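Long-range contact in flap endonuclease 1 (Desulfurococcus amylolyticus, PDB 3ORY), which probably cleaves 5' flaps from branched DNA as a structure-specific endonuclease in replication and repair: residues 18-30 and 220-233. Residues are numbered along the deposited sequence; the frame is centred on the assembly and turned at random.
Sequences IIPGEAKTVIEDL and KPELIELDKLLVQL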
ATOM      1  N   ILE A  18      -2.032  16.757  -3.921  1.00 36.76           N
ATOM      2  CA  ILE A  18      -3.086  17.665  -3.462  1.00 36.43           C
ATOM      3  C   ILE A  18      -3.239  17.713  -1.942  1.00 36.28           C
ATOM      4  O   ILE A  18      -4.011  18.524  -1.435  1.00 36.14           O
ATOM      5  CB  ILE A  18      -4.474  17.453  -4.146  1.00 36.06           C
ATOM      6  CG1 ILE A  18      -5.083  16.095  -3.776  1.00 35.20           C
ATOM      7  CG2 ILE A  18      -4.374  17.648  -5.653  1.00 35.92           C
ATOM      8  CD1 ILE A  18      -6.604  16.012  -4.026  1.00 33.62           C
ATOM      9  N   ILE A  19      -2.503  16.875  -1.213  1.00 35.64           N
ATOM     10  CA  ILE A  19      -2.566  16.925   0.252  1.00 35.76           C
ATOM     11  C   ILE A  19      -1.870  18.191   0.791  1.00 36.95           C
ATOM     12  O   ILE A  19      -0.667  18.342   0.622  1.00 37.15           O
ATOM     13  CB  ILE A  19      -1.927  15.685   0.924  1.00 35.14           C
ATOM     14  CG1 ILE A  19      -2.504  14.367   0.363  1.00 34.15           C
ATOM     15  CG2 ILE A  19      -2.082  15.775   2.443  1.00 35.03           C
ATOM     16  CD1 ILE A  19      -4.018  14.180   0.564  1.00 31.88           C
ATOM     17  N   PRO A  20      -2.626  19.090   1.452  1.00 37.84           N
ATOM     18  CA  PRO A  20      -1.972  20.281   2.005  1.00 39.13           C
ATOM     19  C   PRO A  20      -1.141  19.953   3.248  1.00 40.14           C
ATOM     20  O   PRO A  20      -1.421  18.969   3.948  1.00 39.09           O
ATOM     21  CB  PRO A  20      -3.133  21.218   2.359  1.00 39.13           C
ATOM     22  CG  PRO A  20      -4.388  20.391   2.301  1.00 38.75           C
ATOM     23  CD  PRO A  20      -4.055  19.006   1.809  1.00 37.19           C
ATOM     24  N   GLY A  21      -0.121  20.780   3.498  1.00 41.33           N
ATOM     25  CA  GLY A  21       0.772  20.634   4.646  1.00 42.41           C
ATOM     26  C   GLY A  21       0.072  20.513   5.985  1.00 42.87           C
ATOM     27  O   GLY A  21       0.477  19.710   6.829  1.00 42.79           O
ATOM     28  N   GLU A  22      -0.985  21.297   6.177  1.00 43.44           N
ATOM     29  CA  GLU A  22      -1.730  21.298   7.440  1.00 44.58           C
ATOM     30  C   GLU A  22      -2.466  19.980   7.719  1.00 43.72           C
ATOM     31  O   GLU A  22      -2.870  19.721   8.855  1.00 43.86           O
ATOM     32  CB  GLU A  22      -2.737  22.450   7.485  1.00 45.08           C
ATOM     33  CG  GLU A  22      -2.133  23.844   7.353  1.00 48.81           C
ATOM     34  CD  GLU A  22      -2.178  24.387   5.925  1.00 51.65           C
ATOM     35  OE1 GLU A  22      -1.937  23.617   4.959  1.00 51.12           O
ATOM     36  OE2 GLU A  22      -2.452  25.603   5.781  1.00 53.17           O
ATOM     37  N   ALA A  23      -2.634  19.162   6.682  1.00 43.16           N
ATOM     38  CA  ALA A  23      -3.390  17.906   6.788  1.00 42.73           C
ATOM     39  C   ALA A  23      -2.519  16.673   7.075  1.00 42.72           C
ATOM     40  O   ALA A  23      -3.036  15.609   7.438  1.00 42.12           O
ATOM     41  CB  ALA A  23      -4.231  17.694   5.524  1.00 42.26           C
ATOM     42  N   LYS A  24      -1.204  16.816   6.912  1.00 43.29           N
ATOM     43  CA  LYS A  24      -0.277  15.720   7.184  1.00 43.79           C
ATOM     44  C   LYS A  24       0.676  16.043   8.330  1.00 44.83           C
ATOM     45  O   LYS A  24       1.108  17.186   8.488  1.00 45.26           O
ATOM     46  CB  LYS A  24       0.493  15.301   5.925  1.00 43.61           C
ATOM     47  CG  LYS A  24       1.182  16.428   5.193  1.00 45.26           C
ATOM     48  CD  LYS A  24       1.617  15.998   3.796  1.00 45.98           C
ATOM     49  CE  LYS A  24       1.948  17.233   2.953  1.00 46.37           C
ATOM     50  NZ  LYS A  24       2.387  16.873   1.583  1.00 46.53           N
ATOM     51  N   THR A  25       0.967  15.034   9.143  1.00 44.88           N
ATOM     52  CA  THR A  25       1.936  15.160  10.224  1.00 46.03           C
ATOM     53  C   THR A  25       3.058  14.171   9.970  1.00 46.55           C
ATOM     54  O   THR A  25       2.812  12.965   9.879  1.00 45.73           O
ATOM     55  CB  THR A  25       1.295  14.858  11.590  1.00 45.76           C
ATOM     56  OG1 THR A  25       0.194  15.740  11.799  1.00 45.91           O
ATOM     57  CG2 THR A  25       2.292  15.047  12.714  1.00 46.91           C
ATOM     58  N   VAL A  26       4.278  14.681   9.839  1.00 47.83           N
ATOM     59  CA  VAL A  26       5.458  13.828   9.711  1.00 49.22           C
ATOM     60  C   VAL A  26       5.696  13.096  11.043  1.00 50.25           C
ATOM     61  O   VAL A  26       5.704  13.714  12.109  1.00 50.89           O
ATOM     62  CB  VAL A  26       6.707  14.635   9.262  1.00 49.95           C
ATOM     63  CG1 VAL A  26       7.940  13.747   9.185  1.00 50.60           C
ATOM     64  CG2 VAL A  26       6.458  15.291   7.907  1.00 50.00           C
ATOM     65  N   ILE A  27       5.835  11.775  10.972  1.00 50.65           N
ATOM     66  CA  ILE A  27       6.153  10.963  12.139  1.00 52.22           C
ATOM     67  C   ILE A  27       7.653  10.743  12.081  1.00 53.70           C
ATOM     68  O   ILE A  27       8.153  10.155  11.116  1.00 53.45           O
ATOM     69  CB  ILE A  27       5.395   9.593  12.128  1.00 51.52           C
ATOM     70  CG1 ILE A  27       3.874   9.784  12.028  1.00 50.96           C
ATOM     71  CG2 ILE A  27       5.767   8.742  13.341  1.00 51.85           C
ATOM     72  CD1 ILE A  27       3.252  10.644  13.130  1.00 52.54           C
ATOM     73  N   GLU A  28       8.373  11.228  13.096  1.00 55.84           N
ATOM     74  CA  GLU A  28       9.843  11.221  13.068  1.00 57.86           C
ATOM     75  C   GLU A  28      10.456   9.830  12.922  1.00 58.37           C
ATOM     76  O   GLU A  28      11.396   9.645  12.143  1.00 58.97           O
ATOM     77  CB  GLU A  28      10.445  11.985  14.252  1.00 58.97           C
ATOM     78  CG  GLU A  28      10.294  13.511  14.137  1.00 60.64           C
ATOM     79  CD  GLU A  28      10.563  14.066  12.723  1.00 61.56           C
ATOM     80  OE1 GLU A  28      11.550  13.657  12.070  1.00 62.54           O
ATOM     81  OE2 GLU A  28       9.783  14.932  12.271  1.00 61.52           O
ATOM     82  N   ASP A  29       9.913   8.863  13.660  1.00 58.72           N
ATOM     83  CA  ASP A  29      10.206   7.438  13.436  1.00 58.68           C
ATOM     84  C   ASP A  29       9.053   6.556  13.917  1.00 57.59           C
ATOM     85  O   ASP A  29       8.134   7.026  14.593  1.00 58.01           O
ATOM     86  CB  ASP A  29      11.532   7.014  14.097  1.00 59.86           C
ATOM     87  CG  ASP A  29      11.632   7.435  15.564  1.00 62.25           C
ATOM     88  OD1 ASP A  29      10.604   7.822  16.172  1.00 63.91           O
ATOM     89  OD2 ASP A  29      12.757   7.381  16.111  1.00 64.87           O
ATOM     90  N   LEU A  30       9.120   5.276  13.572  1.00 56.51           N
ATOM     91  CA  LEU A  30       8.106   4.296  13.953  1.00 55.09           C
ATOM     92  C   LEU A  30       7.722   4.315  15.442  1.00 54.81           C
ATOM     93  O   LEU A  30       6.551   4.137  15.775  1.00 54.14           O
ATOM     94  CB  LEU A  30       8.567   2.897  13.530  1.00 54.97           C
ATOM     95  CG  LEU A  30       8.142   2.266  12.196  1.00 54.61           C
ATOM     96  CD1 LEU A  30       7.885   3.273  11.089  1.00 54.93           C
ATOM     97  CD2 LEU A  30       9.180   1.236  11.751  1.00 55.43           C
ATOM     98  N   LYS A 220      10.028   9.069   5.679  1.00 47.21           N
ATOM     99  CA  LYS A 220       9.428   9.011   7.014  1.00 46.12           C
ATOM    100  C   LYS A 220       7.930   8.705   6.944  1.00 44.12           C
ATOM    101  O   LYS A 220       7.261   9.108   5.996  1.00 43.32           O
ATOM    102  CB  LYS A 220       9.641  10.336   7.755  1.00 46.82           C
ATOM    103  CG  LYS A 220      11.098  10.625   8.118  1.00 48.97           C
ATOM    104  CD  LYS A 220      11.243  12.018   8.704  1.00 50.98           C
ATOM    105  CE  LYS A 220      12.693  12.336   9.059  1.00 52.51           C
ATOM    106  NZ  LYS A 220      12.864  13.796   9.327  1.00 54.87           N
ATOM    107  N   PRO A 221       7.394   8.004   7.955  1.00 43.03           N
ATOM    108  CA  PRO A 221       5.948   7.791   7.946  1.00 41.92           C
ATOM    109  C   PRO A 221       5.212   9.112   8.146  1.00 41.56           C
ATOM    110  O   PRO A 221       5.772  10.046   8.729  1.00 41.93           O
ATOM    111  CB  PRO A 221       5.709   6.864   9.144  1.00 41.84           C
ATOM    112  CG  PRO A 221       7.056   6.329   9.510  1.00 42.82           C
ATOM    113  CD  PRO A 221       8.033   7.390   9.130  1.00 43.41           C
ATOM    114  N   GLU A 222       3.984   9.191   7.641  1.00 40.20           N
ATOM    115  CA  GLU A 222       3.166  10.395   7.784  1.00 40.15           C
ATOM    116  C   GLU A 222       1.715  10.051   8.114  1.00 39.14           C
ATOM    117  O   GLU A 222       1.156   9.077   7.587  1.00 37.65           O
ATOM    118  CB  GLU A 222       3.251  11.276   6.533  1.00 40.38           C
ATOM    119  CG  GLU A 222       2.670  10.659   5.266  1.00 42.39           C
ATOM    120  CD  GLU A 222       2.866  11.522   4.023  1.00 44.30           C
ATOM    121  OE1 GLU A 222       3.691  12.455   4.050  1.00 46.60           O
ATOM    122  OE2 GLU A 222       2.193  11.257   3.006  1.00 45.03           O
ATOM    123  N   LEU A 223       1.130  10.844   9.006  1.00 38.49           N
ATOM    124  CA  LEU A 223      -0.261  10.689   9.403  1.00 38.03           C
ATOM    125  C   LEU A 223      -1.132  11.695   8.659  1.00 37.59           C
ATOM    126  O   LEU A 223      -0.831  12.888   8.627  1.00 37.70           O
ATOM    127  CB  LEU A 223      -0.412  10.886  10.918  1.00 38.56           C
ATOM    128  CG  LEU A 223      -1.826  11.049  11.499  1.00 39.30           C
ATOM    129  CD1 LEU A 223      -2.607   9.743  11.421  1.00 39.67           C
ATOM    130  CD2 LEU A 223      -1.770  11.559  12.940  1.00 41.49           C
ATOM    131  N   ILE A 224      -2.207  11.206   8.050  1.00 36.43           N
ATOM    132  CA  ILE A 224      -3.196  12.086   7.441  1.00 36.26           C
ATOM    133  C   ILE A 224      -4.545  11.830   8.086  1.00 35.98           C
ATOM    134  O   ILE A 224      -5.035  10.698   8.100  1.00 35.20           O
ATOM    135  CB  ILE A 224      -3.289  11.884   5.913  1.00 35.90           C
ATOM    136  CG1 ILE A 224      -1.949  12.197   5.256  1.00 36.11           C
ATOM    137  CG2 ILE A 224      -4.422  12.746   5.314  1.00 35.87           C
ATOM    138  CD1 ILE A 224      -1.730  11.468   3.952  1.00 36.10           C
ATOM    139  N   GLU A 225      -5.149  12.885   8.616  1.00 36.35           N
ATOM    140  CA  GLU A 225      -6.454  12.763   9.245  1.00 36.41           C
ATOM    141  C   GLU A 225      -7.528  13.234   8.273  1.00 35.64           C
ATOM    142  O   GLU A 225      -7.393  14.294   7.667  1.00 35.51           O
ATOM    143  CB  GLU A 225      -6.494  13.551  10.560  1.00 38.14           C
ATOM    144  CG  GLU A 225      -5.502  13.020  11.606  1.00 40.72           C
ATOM    145  CD  GLU A 225      -5.324  13.955  12.791  1.00 45.62           C
ATOM    146  OE1 GLU A 225      -4.680  15.019  12.630  1.00 47.39           O
ATOM    147  OE2 GLU A 225      -5.816  13.616  13.886  1.00 46.82           O
ATOM    148  N   LEU A 226      -8.585  12.434   8.132  1.00 34.53           N
ATOM    149  CA  LEU A 226      -9.630  12.677   7.137  1.00 34.01           C
ATOM    150  C   LEU A 226     -10.355  14.011   7.308  1.00 34.83           C
ATOM    151  O   LEU A 226     -10.333  14.849   6.406  1.00 33.94           O
ATOM    152  CB  LEU A 226     -10.664  11.547   7.135  1.00 32.67           C
ATOM    153  CG  LEU A 226     -11.863  11.666   6.183  1.00 31.89           C
ATOM    154  CD1 LEU A 226     -11.426  11.836   4.707  1.00 29.29           C
ATOM    155  CD2 LEU A 226     -12.780  10.456   6.336  1.00 30.24           C
ATOM    156  N   ASP A 227     -11.024  14.189   8.447  1.00 36.01           N
ATOM    157  CA  ASP A 227     -11.876  15.372   8.607  1.00 37.62           C
ATOM    158  C   ASP A 227     -11.023  16.658   8.487  1.00 37.37           C
ATOM    159  O   ASP A 227     -11.452  17.638   7.885  1.00 38.25           O
ATOM    160  CB  ASP A 227     -12.753  15.290   9.882  1.00 38.68           C
ATOM    161  CG  ASP A 227     -14.014  14.376   9.706  1.00 41.38           C
ATOM    162  OD1 ASP A 227     -14.359  13.952   8.575  1.00 42.94           O
ATOM    163  OD2 ASP A 227     -14.676  14.065  10.723  1.00 45.31           O
ATOM    164  N   LYS A 228      -9.790  16.603   8.980  1.00 36.95           N
ATOM    165  CA  LYS A 228      -8.800  17.676   8.814  1.00 36.75           C
ATOM    166  C   LYS A 228      -8.431  17.953   7.346  1.00 35.46           C
ATOM    167  O   LYS A 228      -8.353  19.114   6.911  1.00 35.35           O
ATOM    168  CB  LYS A 228      -7.544  17.296   9.582  1.00 37.76           C
ATOM    169  CG  LYS A 228      -6.775  18.436  10.192  1.00 40.52           C
ATOM    170  CD  LYS A 228      -5.790  17.867  11.198  1.00 43.55           C
ATOM    171  CE  LYS A 228      -5.025  18.951  11.933  1.00 46.83           C
ATOM    172  NZ  LYS A 228      -3.951  18.323  12.751  1.00 48.65           N
ATOM    173  N   LEU A 229      -8.182  16.879   6.593  1.00 33.04           N
ATOM    174  CA  LEU A 229      -7.955  16.967   5.150  1.00 31.71           C
ATOM    175  C   LEU A 229      -9.122  17.645   4.427  1.00 31.22           C
ATOM    176  O   LEU A 229      -8.927  18.508   3.569  1.00 30.91           O
ATOM    177  CB  LEU A 229      -7.724  15.562   4.565  1.00 30.42           C
ATOM    178  CG  LEU A 229      -7.649  15.408   3.040  1.00 30.72           C
ATOM    179  CD1 LEU A 229      -6.482  16.222   2.443  1.00 32.16           C
ATOM    180  CD2 LEU A 229      -7.511  13.931   2.666  1.00 29.65           C
ATOM    181  N   LEU A 230     -10.337  17.225   4.760  1.00 30.84           N
ATOM    182  CA  LEU A 230     -11.525  17.742   4.095  1.00 30.62           C
ATOM    183  C   LEU A 230     -11.702  19.241   4.359  1.00 31.80           C
ATOM    184  O   LEU A 230     -11.999  20.006   3.437  1.00 31.89           O
ATOM    185  CB  LEU A 230     -12.764  16.947   4.534  1.00 30.19           C
ATOM    186  CG  LEU A 230     -12.822  15.456   4.170  1.00 28.35           C
ATOM    187  CD1 LEU A 230     -14.069  14.800   4.786  1.00 28.59           C
ATOM    188  CD2 LEU A 230     -12.787  15.215   2.650  1.00 25.75           C
ATOM    189  N   VAL A 231     -11.503  19.651   5.613  1.00 32.86           N
ATOM    190  CA  VAL A 231     -11.599  21.065   6.008  1.00 34.26           C
ATOM    191  C   VAL A 231     -10.545  21.916   5.282  1.00 34.78           C
ATOM    192  O   VAL A 231     -10.887  22.934   4.678  1.00 34.44           O
ATOM    193  CB  VAL A 231     -11.460  21.270   7.548  1.00 35.19           C
ATOM    194  CG1 VAL A 231     -11.392  22.763   7.903  1.00 35.16           C
ATOM    195  CG2 VAL A 231     -12.623  20.607   8.308  1.00 35.68           C
ATOM    196  N   GLN A 232      -9.279  21.489   5.339  1.00 34.89           N
ATOM    197  CA  GLN A 232      -8.177  22.233   4.705  1.00 35.89           C
ATOM    198  C   GLN A 232      -8.383  22.376   3.201  1.00 35.05           C
ATOM    199  O   GLN A 232      -8.123  23.432   2.628  1.00 34.89           O
ATOM    200  CB  GLN A 232      -6.819  21.568   4.973  1.00 36.49           C
ATOM    201  CG  GLN A 232      -6.266  21.797   6.365  1.00 40.69           C
ATOM    202  CD  GLN A 232      -6.170  23.269   6.720  1.00 45.38           C
ATOM    203  OE1 GLN A 232      -5.591  24.071   5.974  1.00 48.05           O
ATOM    204  NE2 GLN A 232      -6.755  23.638   7.857  1.00 47.34           N
ATOM    205  N   LEU A 233      -8.859  21.309   2.569  1.00 33.76           N
ATOM    206  CA  LEU A 233      -9.149  21.348   1.132  1.00 33.29           C
ATOM    207  C   LEU A 233     -10.442  22.095   0.812  1.00 32.65           C
ATOM    208  O   LEU A 233     -10.682  22.458  -0.336  1.00 32.61           O
ATOM    209  CB  LEU A 233      -9.190  19.933   0.543  1.00 32.67           C
ATOM    210  CG  LEU A 233      -7.855  19.224   0.284  1.00 34.00           C
ATOM    211  CD1 LEU A 233      -8.083  17.863  -0.342  1.00 34.68           C
ATOM    212  CD2 LEU A 233      -6.958  20.056  -0.610  1.00 36.88           C
TER
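T25 and L223 form the antiparallel hydrogen-bonded pair that fixes the register of strand 24-26 on strand 216-225, joining the N-terminal region to the I-region. T25 N reaches L223 O at 2.8 Å, T25 O takes L223 N in return, and I27 N to P221 O prolongs the pairing. K24 and V26 share the other face with I224 and E222, whose carboxylate is salt-bridged to R200 of the next strand.

At one end, K220 runs out fully extended beyond CG. Its CD packs on V26 CG1 at 3.8 Å, and its NZ meets the syn lone pair of E28 OE1 at 3.0 Å, E28 being bent at chi2 (-42°) to bring the carboxylate round. Cut back to an alanine, K220 would probably leave the E28 carboxylate without its ammonium partner and V26 CG1 without the methylene that packs on it. Past I27, L30 CD1 touches P221 CG at 3.5 Å.

Beyond the strand, L229 CD1 of helix 226-233 touches both I19 CD1 and P20 CD, each 3.7 Å away, its side chain crossing both at about a right angle. L233 CD2 lies against the same proline ring, while A23 CB rests on L229 CA at 3.8 Å. E22 and Q232 also cross at about a right angle, carboxylate and amide planes 35° apart; E22 CB lies 3.6 Å from Q232 CD, but E22 OE2 and Q232 OE1, both acceptors, form no hydrogen bond. The grip is therefore backbone bonding and apolar packing, with one salt bridge at the exposed end, while E225 N, buried at the helix start, has no partner in the model.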